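CopC (Methylosinus trichosporium OB3b, PDB 5ICU) binds a copper(II) ion and, as a periplasmic CopC-family protein with a cupredoxin-like beta-sandwich, probably serves in copper homeostasis. Local coordinates at residues V70-V75 with K90-V95; L46-A51 with D64-A69; S36-D41 with V74-V79; F3-S8 with K23-G28. All coordinates share one frame; numbering follows the deposited sequence.

Interaction 1: residues V70-V75 with K90-V95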
loop_
_atom_site.group_PDB
_atom_site.type_symbol
_atom_site.label_atom_id
_atom_site.label_comp_id
_atom_site.label_asym_id
_atom_site.label_seq_id
_atom_site.Cartn_x
_atom_site.Cartn_y
_atom_site.Cartn_z
ATOM N N VAL A 70 -14.031 -7.546 -5.432
ATOM C CA VAL A 70 -14.761 -6.323 -5.256
ATOM C C VAL A 70 -15.045 -6.127 -3.761
ATOM O O VAL A 70 -15.435 -7.071 -3.060
ATOM C CB VAL A 70 -16.069 -6.362 -6.120
ATOM C CG1 VAL A 70 -17.025 -5.287 -5.718
ATOM C CG2 VAL A 70 -15.739 -6.295 -7.592
ATOM N N GLY A 71 -14.842 -4.901 -3.306
ATOM C CA GLY A 71 -15.081 -4.498 -1.939
ATOM C C GLY A 71 -14.013 -3.534 -1.446
ATOM O O GLY A 71 -13.189 -3.022 -2.204
ATOM N N SER A 72 -14.078 -3.263 -0.145
ATOM C CA SER A 72 -13.184 -2.288 0.465
ATOM C C SER A 72 -12.001 -2.980 1.149
ATOM O O SER A 72 -12.090 -4.127 1.617
ATOM C CB SER A 72 -13.935 -1.433 1.461
ATOM O OG SER A 72 -14.205 -2.156 2.641
ATOM N N TYR A 73 -10.877 -2.259 1.136
ATOM C CA TYR A 73 -9.595 -2.710 1.678
ATOM C C TYR A 73 -8.925 -1.608 2.447
ATOM O O TYR A 73 -9.155 -0.438 2.201
ATOM C CB TYR A 73 -8.664 -3.184 0.534
ATOM C CG TYR A 73 -9.193 -4.388 -0.200
ATOM C CD1 TYR A 73 -10.070 -4.227 -1.267
ATOM C CD2 TYR A 73 -8.884 -5.661 0.198
ATOM C CE1 TYR A 73 -10.621 -5.317 -1.899
ATOM C CE2 TYR A 73 -9.440 -6.763 -0.426
ATOM C CZ TYR A 73 -10.299 -6.583 -1.479
ATOM O OH TYR A 73 -10.854 -7.704 -2.099
ATOM N N VAL A 74 -8.056 -2.003 3.360
ATOM C CA VAL A 74 -7.166 -1.073 4.025
ATOM C C VAL A 74 -5.756 -1.464 3.716
ATOM O O VAL A 74 -5.370 -2.625 3.831
ATOM C CB VAL A 74 -7.455 -1.019 5.546
ATOM C CG1 VAL A 74 -6.306 -0.400 6.327
ATOM C CG2 VAL A 74 -8.734 -0.219 5.784
ATOM N N VAL A 75 -4.979 -0.449 3.331
ATOM C CA VAL A 75 -3.551 -0.547 3.208
ATOM C C VAL A 75 -2.993 -0.021 4.493
ATOM O O VAL A 75 -3.287 1.121 4.854
ATOM C CB VAL A 75 -3.044 0.321 2.037
ATOM C CG1 VAL A 75 -1.522 0.318 2.043
ATOM C CG2 VAL A 75 -3.601 -0.173 0.701
ATOM N N LYS A 90 -1.986 4.193 7.454
ATOM C CA LYS A 90 -3.037 3.333 6.939
ATOM C C LYS A 90 -4.092 4.158 6.208
ATOM O O LYS A 90 -4.324 5.297 6.570
ATOM C CB LYS A 90 -3.668 2.461 8.021
ATOM C CG LYS A 90 -4.421 3.191 9.135
ATOM C CD LYS A 90 -3.491 3.866 10.133
ATOM C CE LYS A 90 -4.207 4.357 11.353
ATOM N NZ LYS A 90 -3.281 5.092 12.246
ATOM N N TYR A 91 -4.696 3.552 5.208
ATOM C CA TYR A 91 -5.817 4.190 4.509
ATOM C C TYR A 91 -6.676 3.157 3.819
ATOM O O TYR A 91 -6.237 2.038 3.643
ATOM C CB TYR A 91 -5.311 5.234 3.505
ATOM C CG TYR A 91 -4.488 4.645 2.349
ATOM C CD1 TYR A 91 -5.109 4.176 1.183
ATOM C CD2 TYR A 91 -3.092 4.562 2.390
ATOM C CE1 TYR A 91 -4.355 3.619 0.147
ATOM C CE2 TYR A 91 -2.359 4.029 1.369
ATOM C CZ TYR A 91 -2.989 3.570 0.230
ATOM O OH TYR A 91 -2.256 3.056 -0.816
ATOM N N GLU A 92 -7.881 3.552 3.436
ATOM C CA GLU A 92 -8.833 2.656 2.809
ATOM C C GLU A 92 -8.937 2.954 1.324
ATOM O O GLU A 92 -8.739 4.087 0.895
ATOM C CB GLU A 92 -10.191 2.809 3.488
ATOM C CG GLU A 92 -11.311 1.897 3.010
ATOM C CD GLU A 92 -12.234 2.473 1.951
ATOM O OE1 GLU A 92 -12.304 3.705 1.741
ATOM O OE2 GLU A 92 -12.924 1.671 1.304
ATOM N N PHE A 93 -9.256 1.926 0.540
ATOM C CA PHE A 93 -9.680 2.130 -0.866
ATOM C C PHE A 93 -10.682 1.053 -1.203
ATOM O O PHE A 93 -10.790 0.078 -0.505
ATOM C CB PHE A 93 -8.515 2.162 -1.848
ATOM C CG PHE A 93 -7.897 0.828 -2.109
ATOM C CD1 PHE A 93 -6.922 0.334 -1.296
ATOM C CD2 PHE A 93 -8.308 0.048 -3.202
ATOM C CE1 PHE A 93 -6.344 -0.891 -1.542
ATOM C CE2 PHE A 93 -7.743 -1.171 -3.449
ATOM C CZ PHE A 93 -6.757 -1.666 -2.629
ATOM N N THR A 94 -11.426 1.275 -2.289
ATOM C CA THR A 94 -12.465 0.340 -2.719
ATOM C C THR A 94 -12.242 -0.103 -4.143
ATOM O O THR A 94 -11.917 0.712 -5.012
ATOM C CB THR A 94 -13.849 0.992 -2.594
ATOM O OG1 THR A 94 -14.103 1.350 -1.220
ATOM C CG2 THR A 94 -14.922 -0.001 -3.031
ATOM N N VAL A 95 -12.365 -1.419 -4.342
ATOM C CA VAL A 95 -12.403 -2.029 -5.689
ATOM C C VAL A 95 -13.860 -2.119 -6.069
ATOM O O VAL A 95 -14.623 -2.844 -5.460
ATOM C CB VAL A 95 -11.743 -3.414 -5.691
ATOM C CG1 VAL A 95 -11.808 -4.045 -7.067
ATOM C CG2 VAL A 95 -10.283 -3.311 -5.228
#

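Interaction 2: residues L46-A51 with D64-A69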
loop_
_atom_site.group_PDB
_atom_site.type_symbol
_atom_site.label_atom_id
_atom_site.label_comp_id
_atom_site.label_asym_id
_atom_site.label_seq_id
_atom_site.Cartn_x
_atom_site.Cartn_y
_atom_site.Cartn_z
ATOM N N LEU A 46 -5.749 -10.457 6.831
ATOM C CA LEU A 46 -4.535 -10.148 6.083
ATOM C C LEU A 46 -4.580 -10.820 4.727
ATOM O O LEU A 46 -4.629 -12.029 4.635
ATOM C CB LEU A 46 -3.316 -10.579 6.900
ATOM C CG LEU A 46 -1.959 -10.304 6.239
ATOM C CD1 LEU A 46 -1.703 -8.853 5.980
ATOM C CD2 LEU A 46 -0.860 -10.939 7.091
ATOM N N VAL A 47 -4.558 -10.021 3.673
ATOM C CA VAL A 47 -4.557 -10.531 2.287
ATOM C C VAL A 47 -3.126 -10.810 1.830
ATOM O O VAL A 47 -2.830 -11.883 1.281
ATOM C CB VAL A 47 -5.241 -9.535 1.346
ATOM C CG1 VAL A 47 -5.184 -10.028 -0.102
ATOM C CG2 VAL A 47 -6.720 -9.357 1.754
ATOM N N VAL A 48 -2.239 -9.826 2.029
ATOM C CA VAL A 48 -0.846 -9.936 1.607
ATOM C C VAL A 48 -0.028 -8.930 2.390
ATOM O O VAL A 48 -0.560 -7.895 2.789
ATOM C CB VAL A 48 -0.692 -9.691 0.062
ATOM C CG1 VAL A 48 -1.131 -8.324 -0.357
ATOM C CG2 VAL A 48 0.736 -9.995 -0.382
ATOM N N GLU A 49 1.215 -9.276 2.645
ATOM C CA GLU A 49 2.194 -8.366 3.258
ATOM C C GLU A 49 3.471 -8.412 2.456
ATOM O O GLU A 49 3.850 -9.453 1.927
ATOM C CB GLU A 49 2.482 -8.785 4.720
ATOM C CG GLU A 49 3.385 -7.820 5.483
ATOM C CD GLU A 49 4.882 -7.947 5.220
ATOM O OE1 GLU A 49 5.371 -9.006 4.756
ATOM O OE2 GLU A 49 5.616 -6.949 5.419
ATOM N N GLY A 50 4.151 -7.285 2.377
ATOM C CA GLY A 50 5.509 -7.250 1.830
ATOM C C GLY A 50 5.959 -5.849 1.531
ATOM O O GLY A 50 5.340 -4.896 2.023
ATOM N N ALA A 51 7.042 -5.685 0.773
ATOM C CA ALA A 51 7.546 -4.375 0.356
ATOM C C ALA A 51 8.733 -4.575 -0.547
ATOM O O ALA A 51 9.602 -5.408 -0.275
ATOM C CB ALA A 51 7.954 -3.524 1.558
ATOM N N ASP A 64 3.211 -5.946 -4.579
ATOM C CA ASP A 64 2.411 -6.646 -5.606
ATOM C C ASP A 64 1.183 -7.242 -4.952
ATOM O O ASP A 64 1.283 -7.946 -3.943
ATOM C CB ASP A 64 3.250 -7.719 -6.233
ATOM C CG ASP A 64 4.320 -7.160 -7.139
ATOM O OD1 ASP A 64 4.279 -5.959 -7.514
ATOM O OD2 ASP A 64 5.219 -7.940 -7.495
ATOM N N ALA A 65 0.008 -6.922 -5.473
ATOM C CA ALA A 65 -1.241 -7.434 -4.898
ATOM C C ALA A 65 -1.687 -8.672 -5.659
ATOM O O ALA A 65 -1.626 -8.701 -6.875
ATOM C CB ALA A 65 -2.326 -6.386 -4.950
ATOM N N PRO A 66 -2.250 -9.637 -4.959
ATOM C CA PRO A 66 -3.038 -10.664 -5.676
ATOM C C PRO A 66 -4.319 -10.053 -6.185
ATOM O O PRO A 66 -4.630 -8.891 -5.934
ATOM C CB PRO A 66 -3.359 -11.677 -4.578
ATOM C CG PRO A 66 -3.478 -10.813 -3.359
ATOM C CD PRO A 66 -2.466 -9.699 -3.498
ATOM N N GLU A 67 -5.069 -10.801 -6.973
ATOM C CA GLU A 67 -6.345 -10.389 -7.451
ATOM C C GLU A 67 -7.281 -10.153 -6.309
ATOM O O GLU A 67 -7.507 -11.074 -5.506
ATOM C CB GLU A 67 -6.910 -11.457 -8.402
ATOM C CG GLU A 67 -8.251 -11.112 -9.010
ATOM C CD GLU A 67 -8.242 -9.925 -9.964
ATOM O OE1 GLU A 67 -7.169 -9.487 -10.384
ATOM O OE2 GLU A 67 -9.347 -9.470 -10.374
ATOM N N LEU A 68 -7.762 -8.926 -6.206
ATOM C CA LEU A 68 -8.656 -8.506 -5.146
ATOM C C LEU A 68 -10.111 -8.526 -5.587
ATOM O O LEU A 68 -10.479 -7.860 -6.548
ATOM C CB LEU A 68 -8.307 -7.099 -4.678
ATOM C CG LEU A 68 -6.881 -6.851 -4.144
ATOM C CD1 LEU A 68 -6.796 -5.446 -3.628
ATOM C CD2 LEU A 68 -6.485 -7.838 -3.075
ATOM N N ALA A 69 -10.932 -9.228 -4.803
ATOM C CA ALA A 69 -12.356 -9.225 -4.963
ATOM C C ALA A 69 -12.926 -7.831 -4.797
ATOM O O ALA A 69 -12.361 -6.992 -4.094
ATOM C CB ALA A 69 -12.976 -10.175 -3.957
#

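Interaction 3: residues S36-D41 with V74-V79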
loop_
_atom_site.group_PDB
_atom_site.type_symbol
_atom_site.label_atom_id
_atom_site.label_comp_id
_atom_site.label_asym_id
_atom_site.label_seq_id
_atom_site.Cartn_x
_atom_site.Cartn_y
_atom_site.Cartn_z
ATOM N N SER A 36 7.278 -2.550 5.823
ATOM C CA SER A 36 6.174 -3.482 5.683
ATOM C C SER A 36 4.951 -2.732 5.150
ATOM O O SER A 36 4.635 -1.634 5.625
ATOM C CB SER A 36 5.825 -4.094 7.018
ATOM O OG SER A 36 4.727 -4.978 6.927
ATOM N N ILE A 37 4.282 -3.329 4.160
ATOM C CA ILE A 37 2.992 -2.874 3.666
ATOM C C ILE A 37 2.101 -4.105 3.735
ATOM O O ILE A 37 2.502 -5.191 3.307
ATOM C CB ILE A 37 3.053 -2.353 2.212
ATOM C CG1 ILE A 37 4.169 -1.330 2.033
ATOM C CG2 ILE A 37 1.705 -1.768 1.821
ATOM C CD1 ILE A 37 4.469 -0.973 0.598
ATOM N N SER A 38 0.874 -3.889 4.187
ATOM C CA SER A 38 -0.117 -4.958 4.250
ATOM C C SER A 38 -1.424 -4.494 3.641
ATOM O O SER A 38 -1.801 -3.341 3.766
ATOM C CB SER A 38 -0.443 -5.362 5.688
ATOM O OG SER A 38 0.715 -5.815 6.360
ATOM N N ILE A 39 -2.141 -5.405 2.987
ATOM C CA ILE A 39 -3.521 -5.174 2.590
ATOM C C ILE A 39 -4.408 -6.034 3.426
ATOM O O ILE A 39 -4.193 -7.251 3.536
ATOM C CB ILE A 39 -3.726 -5.519 1.094
ATOM C CG1 ILE A 39 -2.801 -4.667 0.202
ATOM C CG2 ILE A 39 -5.186 -5.359 0.689
ATOM C CD1 ILE A 39 -2.849 -5.038 -1.258
ATOM N N LEU A 40 -5.414 -5.400 4.021
ATOM C CA LEU A 40 -6.452 -6.059 4.845
ATOM C C LEU A 40 -7.755 -6.005 4.105
ATOM O O LEU A 40 -8.058 -5.019 3.470
ATOM C CB LEU A 40 -6.629 -5.342 6.203
ATOM C CG LEU A 40 -5.397 -5.110 7.023
ATOM C CD1 LEU A 40 -5.800 -4.424 8.330
ATOM C CD2 LEU A 40 -4.595 -6.376 7.275
ATOM N N ASP A 41 -8.524 -7.080 4.153
ATOM C CA ASP A 41 -9.880 -7.048 3.581
ATOM C C ASP A 41 -10.880 -6.399 4.514
ATOM O O ASP A 41 -10.492 -5.882 5.561
ATOM C CB ASP A 41 -10.301 -8.460 3.098
ATOM C CG ASP A 41 -10.738 -9.398 4.204
ATOM O OD1 ASP A 41 -10.922 -8.987 5.333
ATOM O OD2 ASP A 41 -10.908 -10.624 3.911
ATOM N N VAL A 74 -8.056 -2.003 3.360
ATOM C CA VAL A 74 -7.166 -1.073 4.025
ATOM C C VAL A 74 -5.756 -1.464 3.716
ATOM O O VAL A 74 -5.370 -2.625 3.831
ATOM C CB VAL A 74 -7.455 -1.019 5.546
ATOM C CG1 VAL A 74 -6.306 -0.400 6.327
ATOM C CG2 VAL A 74 -8.734 -0.219 5.784
ATOM N N VAL A 75 -4.979 -0.449 3.331
ATOM C CA VAL A 75 -3.551 -0.547 3.208
ATOM C C VAL A 75 -2.993 -0.021 4.493
ATOM O O VAL A 75 -3.287 1.121 4.854
ATOM C CB VAL A 75 -3.044 0.321 2.037
ATOM C CG1 VAL A 75 -1.522 0.318 2.043
ATOM C CG2 VAL A 75 -3.601 -0.173 0.701
ATOM N N LYS A 76 -2.162 -0.819 5.163
ATOM C CA LYS A 76 -1.403 -0.296 6.300
ATOM C C LYS A 76 0.059 -0.431 6.011
ATOM O O LYS A 76 0.468 -1.277 5.237
ATOM C CB LYS A 76 -1.797 -0.953 7.617
ATOM C CG LYS A 76 -1.489 -2.421 7.772
ATOM C CD LYS A 76 -1.896 -2.971 9.141
ATOM C CE LYS A 76 -1.373 -4.382 9.396
ATOM N NZ LYS A 76 -1.797 -4.915 10.730
ATOM N N PHE A 77 0.856 0.406 6.641
ATOM C CA PHE A 77 2.302 0.410 6.396
ATOM C C PHE A 77 3.049 0.768 7.650
ATOM O O PHE A 77 2.580 1.548 8.445
ATOM C CB PHE A 77 2.698 1.276 5.202
ATOM C CG PHE A 77 2.254 2.696 5.313
ATOM C CD1 PHE A 77 1.010 3.071 4.811
ATOM C CD2 PHE A 77 3.031 3.696 5.920
ATOM C CE1 PHE A 77 0.542 4.357 4.921
ATOM C CE2 PHE A 77 2.566 5.002 6.014
ATOM C CZ PHE A 77 1.312 5.312 5.543
ATOM N N ARG A 78 4.251 0.202 7.768
ATOM C CA ARG A 78 5.098 0.493 8.897
ATOM C C ARG A 78 6.520 0.464 8.365
ATOM O O ARG A 78 7.041 -0.619 8.032
ATOM C CB ARG A 78 4.853 -0.558 9.955
ATOM C CG ARG A 78 5.475 -0.176 11.360
ATOM C CD ARG A 78 4.942 -1.042 12.495
ATOM N NE ARG A 78 5.569 -0.690 13.777
ATOM C CZ ARG A 78 6.764 -1.101 14.195
ATOM N NH1 ARG A 78 7.504 -1.900 13.465
ATOM N NH2 ARG A 78 7.236 -0.689 15.375
ATOM N N VAL A 79 7.108 1.646 8.185
ATOM C CA VAL A 79 8.350 1.789 7.453
ATOM C C VAL A 79 9.448 2.272 8.366
ATOM O O VAL A 79 9.189 2.995 9.330
ATOM C CB VAL A 79 8.190 2.739 6.227
ATOM C CG1 VAL A 79 7.085 2.220 5.304
ATOM C CG2 VAL A 79 7.914 4.180 6.636
#

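Interaction 4: residues F3-S8 with K23-G28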
loop_
_atom_site.group_PDB
_atom_site.type_symbol
_atom_site.label_atom_id
_atom_site.label_comp_id
_atom_site.label_asym_id
_atom_site.label_seq_id
_atom_site.Cartn_x
_atom_site.Cartn_y
_atom_site.Cartn_z
ATOM N N PHE A 3 7.378 10.590 6.042
ATOM C CA PHE A 3 5.919 10.498 6.037
ATOM C C PHE A 3 5.360 10.160 4.674
ATOM O O PHE A 3 5.917 10.547 3.661
ATOM C CB PHE A 3 5.330 11.824 6.504
ATOM C CG PHE A 3 5.565 12.122 7.984
ATOM C CD1 PHE A 3 5.039 11.267 8.939
ATOM C CD2 PHE A 3 6.321 13.194 8.410
ATOM C CE1 PHE A 3 5.265 11.497 10.290
ATOM C CE2 PHE A 3 6.529 13.430 9.792
ATOM C CZ PHE A 3 5.966 12.549 10.702
ATOM N N LEU A 4 4.198 9.514 4.608
ATOM C CA LEU A 4 3.574 9.260 3.325
ATOM C C LEU A 4 3.206 10.587 2.671
ATOM O O LEU A 4 2.582 11.466 3.309
ATOM C CB LEU A 4 2.281 8.448 3.529
ATOM C CG LEU A 4 1.621 7.968 2.235
ATOM C CD1 LEU A 4 2.400 6.846 1.536
ATOM C CD2 LEU A 4 0.188 7.517 2.529
ATOM N N VAL A 5 3.548 10.732 1.376
ATOM C CA VAL A 5 3.137 11.923 0.623
ATOM C C VAL A 5 2.334 11.636 -0.611
ATOM O O VAL A 5 1.695 12.546 -1.126
ATOM C CB VAL A 5 4.326 12.847 0.285
ATOM C CG1 VAL A 5 4.997 13.344 1.563
ATOM C CG2 VAL A 5 5.302 12.179 -0.670
ATOM N N ASP A 6 2.339 10.413 -1.095
ATOM C CA ASP A 6 1.487 10.018 -2.226
ATOM C C ASP A 6 1.274 8.529 -2.203
ATOM O O ASP A 6 2.112 7.808 -1.738
ATOM C CB ASP A 6 2.121 10.445 -3.564
ATOM C CG ASP A 6 1.088 10.626 -4.686
ATOM O OD1 ASP A 6 -0.130 10.536 -4.460
ATOM O OD2 ASP A 6 1.546 10.864 -5.818
ATOM N N ALA A 7 0.169 8.064 -2.759
ATOM C CA ALA A 7 -0.113 6.645 -2.829
ATOM C C ALA A 7 -1.010 6.355 -4.009
ATOM O O ALA A 7 -1.819 7.198 -4.389
ATOM C CB ALA A 7 -0.779 6.195 -1.558
ATOM N N SER A 8 -0.852 5.144 -4.534
ATOM C CA SER A 8 -1.742 4.582 -5.562
ATOM C C SER A 8 -2.083 3.149 -5.203
ATOM O O SER A 8 -1.184 2.347 -5.071
ATOM C CB SER A 8 -1.038 4.580 -6.922
ATOM O OG SER A 8 -1.862 3.944 -7.877
ATOM N N LYS A 23 1.472 1.382 -4.616
ATOM C CA LYS A 23 2.671 2.213 -4.716
ATOM C C LYS A 23 2.604 3.297 -3.687
ATOM O O LYS A 23 1.646 4.082 -3.664
ATOM C CB LYS A 23 2.771 2.889 -6.092
ATOM C CG LYS A 23 2.749 1.951 -7.244
ATOM C CD LYS A 23 3.034 2.592 -8.592
ATOM C CE LYS A 23 2.156 2.109 -9.733
ATOM N NZ LYS A 23 2.930 1.952 -11.005
ATOM N N LEU A 24 3.620 3.402 -2.839
ATOM C CA LEU A 24 3.681 4.449 -1.827
ATOM C C LEU A 24 4.909 5.298 -2.021
ATOM O O LEU A 24 5.978 4.763 -2.323
ATOM C CB LEU A 24 3.735 3.793 -0.447
ATOM C CG LEU A 24 2.632 2.817 -0.052
ATOM C CD1 LEU A 24 2.828 2.355 1.385
ATOM C CD2 LEU A 24 1.257 3.411 -0.188
ATOM N N ARG A 25 4.781 6.611 -1.845
ATOM C CA ARG A 25 5.917 7.535 -1.906
ATOM C C ARG A 25 5.922 8.340 -0.634
ATOM O O ARG A 25 4.865 8.796 -0.147
ATOM C CB ARG A 25 5.810 8.450 -3.132
ATOM C CG ARG A 25 6.934 9.442 -3.236
ATOM C CD ARG A 25 7.073 10.053 -4.608
ATOM N NE ARG A 25 5.908 10.829 -4.983
ATOM C CZ ARG A 25 5.691 12.114 -4.656
ATOM N NH1 ARG A 25 6.574 12.807 -3.933
ATOM N NH2 ARG A 25 4.583 12.728 -5.083
ATOM N N PHE A 26 7.120 8.504 -0.075
ATOM C CA PHE A 26 7.352 9.121 1.224
ATOM C C PHE A 26 8.117 10.423 1.060
ATOM O O PHE A 26 8.734 10.671 0.021
ATOM C CB PHE A 26 8.053 8.135 2.160
ATOM C CG PHE A 26 7.277 6.873 2.388
ATOM C CD1 PHE A 26 7.379 5.805 1.518
ATOM C CD2 PHE A 26 6.390 6.774 3.435
ATOM C CE1 PHE A 26 6.620 4.655 1.696
ATOM C CE2 PHE A 26 5.629 5.645 3.606
ATOM C CZ PHE A 26 5.737 4.591 2.721
ATOM N N GLY A 27 8.138 11.217 2.122
ATOM C CA GLY A 27 8.846 12.476 2.129
ATOM C C GLY A 27 10.334 12.411 2.332
ATOM O O GLY A 27 11.023 13.456 2.248
ATOM N N GLY A 28 10.848 11.236 2.612
ATOM C CA GLY A 28 12.288 10.990 2.781
ATOM C C GLY A 28 12.502 9.531 2.455
ATOM O O GLY A 28 11.557 8.769 2.136
#

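Interaction 1: residues V70-V75 with K90-V95
Strands 71-75 and 90-95 run antiparallel, their axes 4.5 Å apart at closest, with Gly71-Val95, Tyr73-Phe93 and Val75-Tyr91 as the hydrogen-bonded pairs and each pair exchanging two N-H...O bonds. On the face that looks into the sandwich, carrying Tyr73, Val75, Tyr91, Phe93 and Val95, Val75 does most of the touching. Its CB sits over one face of the Tyr91 ring, 3.7 Å from Tyr91 CZ, while its CG2 meets Phe93 CE1 at 3.6 Å near that ring's plane. The Tyr91 CG lies between the backbone N and the carbonyl carbon (chi1 65°), which turns the ring so that one face is presented to Val75. Phe93 adopts the same first torsion, and Tyr73 CB rests over its face, 3.9 Å from Phe93 CE1. The Tyr73 and Phe93 ring planes are inclined by only 27°, yet the centroids are 5.8 Å apart and there is hardly any stacking; Tyr73 CE1 leans on Val95 CG2 instead. These strands form the beta hairpin 71-80/86-95 of the CopC sandwich, and strand 36-40 lies on the other flank of 71-80. With an alanine in place of Tyr91, Val75 would probably lose the ring against its CB and a gap would open toward Leu24. On the other face, Thr94 OG1 donates to Glu92 OE2 (2.8 Å), and that carboxylate oxygen also lies 3.3 Å from Ser72 CB. Tyr73 OH is hydrogen-bonded to Ala69 O.

Interaction 2: residues L46-A51 with D64-A69
A classic beta bulge in edge strand 46-50 supplies the two valines of this contact: Val47 and Val48 both face Ile39 of the neighbouring strand, and both turn their side chains toward segment 64-69. The side chains meet by apolar contact alone, over a small area, 155 Å² in all. Val47 CG1 is the branch that reaches across, with Pro66 CG at 3.8 Å and Leu68 CD2 at 3.9 Å, so a single methyl is shared by the proline ring and the end of the leucine. It is placed there by a first torsion that sets CG1 anti to the backbone N (chi1 177°). Val48 meets the same proline at another corner, its CG1 lying 3.7 Å from Pro66 CD, and Val48 CG2 comes up more loosely to the backbone Asp64 O at 4.1 Å. The proline ring is thus touched at CG by one valine and at CD by the next. In the CopC beta-sandwich segment 64-69, the end of strand 60-64 of the three-stranded sheet and the loop after it, leads to strand 71-80 of the other sheet, and here it passes alongside an edge strand of that second sheet. Leu68 belongs to the buried side of the loop: its side chain also touches Pro19, while its backbone N is hydrogen-bonded to Ser18 OG. Backbone bonds from Val47 and Val48 to Ile39 hold the bulge itself to strand 36-40.

Interaction 3: residues S36-D41 with V74-V79
Six backbone hydrogen bonds tie strand 36-40 to strand 74-79, two in each of the antiparallel pairs Ser36-Arg78, Ser38-Lys76 and Leu40-Val74. Leu40 N to Val74 O is the straightest, 2.8 Å long with 172° at the hydrogen; the bond from Ser36 N, which stands above the carbonyl plane of Arg78 O, is bent to 144° at its hydrogen. Between these pairs, alpha hydrogens face carbonyls, as where Phe77 CA lies 3.2 Å from Ser36 O. The face of Ile37, Ile39, Val75 and Phe77 looks into the core of the beta-sandwich: strands 21-26 and 60-64 of the other sheet cover it with Leu24, Val22, Leu61 and Leu63. There Ile37 and Val75 run alongside each other into the core, with Ile37 CG2 3.8 Å from Val75 CG1. On the reverse face, the extended Lys76 chain runs past Ser38, its CG 3.8 Å and its CE 3.9 Å from Ser38 CB. Lys76 CG sits between its own N and carbonyl carbon (chi1 66°), a torsion that lays the aliphatic chain along the serine. The polar partner of Ser36 comes from the next strand, its OG bonding Glu49 OE2.

Interaction 4: residues F3-S8 with K23-G28
Leu4 drops its CD1 methyl into the hollow between Leu24 and Phe26, 3.9 Å from Leu24 CB and 4.0 Å from Phe26 CE2, over one face of the phenylalanine ring. The leucine sets off away from strand 23-26, but CG stands anti to the backbone N (chi1 -173°) and the branch beyond it turns back. Next along the same side, Ala7 CB is a smaller bump, fitted against Leu24 CD2 at 3.7 Å. The backbones are antiparallel and interrupted by a classic beta bulge: Val5 and Asp6 both face Arg25, whose O accepts from Val5 N (2.8 Å) and from Asp6 N (3.1 Å). This bulge lies in edge strand 4-8 of the three-stranded sheet of the CopC sandwich; strand 60-64 flanks 21-26 on its other side, and Phe77 of the opposing sheet packs against Leu4 and Leu24. On the outer side Arg25 bends at chi3 and lays its guanidinium under Val5, with Val5 CG2 over one face, 3.6 Å from NH1. Asp6 OD2 comes to the edge of that group, a long salt bridge of 3.6 Å to Arg25 NH2 with the two planes 84° apart. A serine replacing Phe26 would probably leave Leu4 CD1 without the ring face it lies on and open a gap beside Val79. Phe3 O accepts a hydrogen bond from Gly27 N, and the Phe3 ring meets the copper ligand His1.

From the N terminus, interaction 4 opens two residues after the copper ligand His1 and closes first, at 23-28, within the three-stranded sheet. The loop it closes visits the five-stranded sheet at strand 14-15; the chain returns to that sheet at 36-41, whose partner 74-79 comes much later. Interaction 2, between 46-51 and 64-69, is nested inside the loop that interaction 3 closes. Interaction 1 opens on the stretch where interaction 3 closes, so the two overlap at Val74 and Val75, and it closes the hairpin 71-80/86-95. Across the sandwich, Tyr91 meets Ala7 and Leu24, and Phe77 meets Leu4, joining interactions 1 and 3 to interaction 4. Leu68 packs against Phe93, while interactions 2 and 4 do not touch.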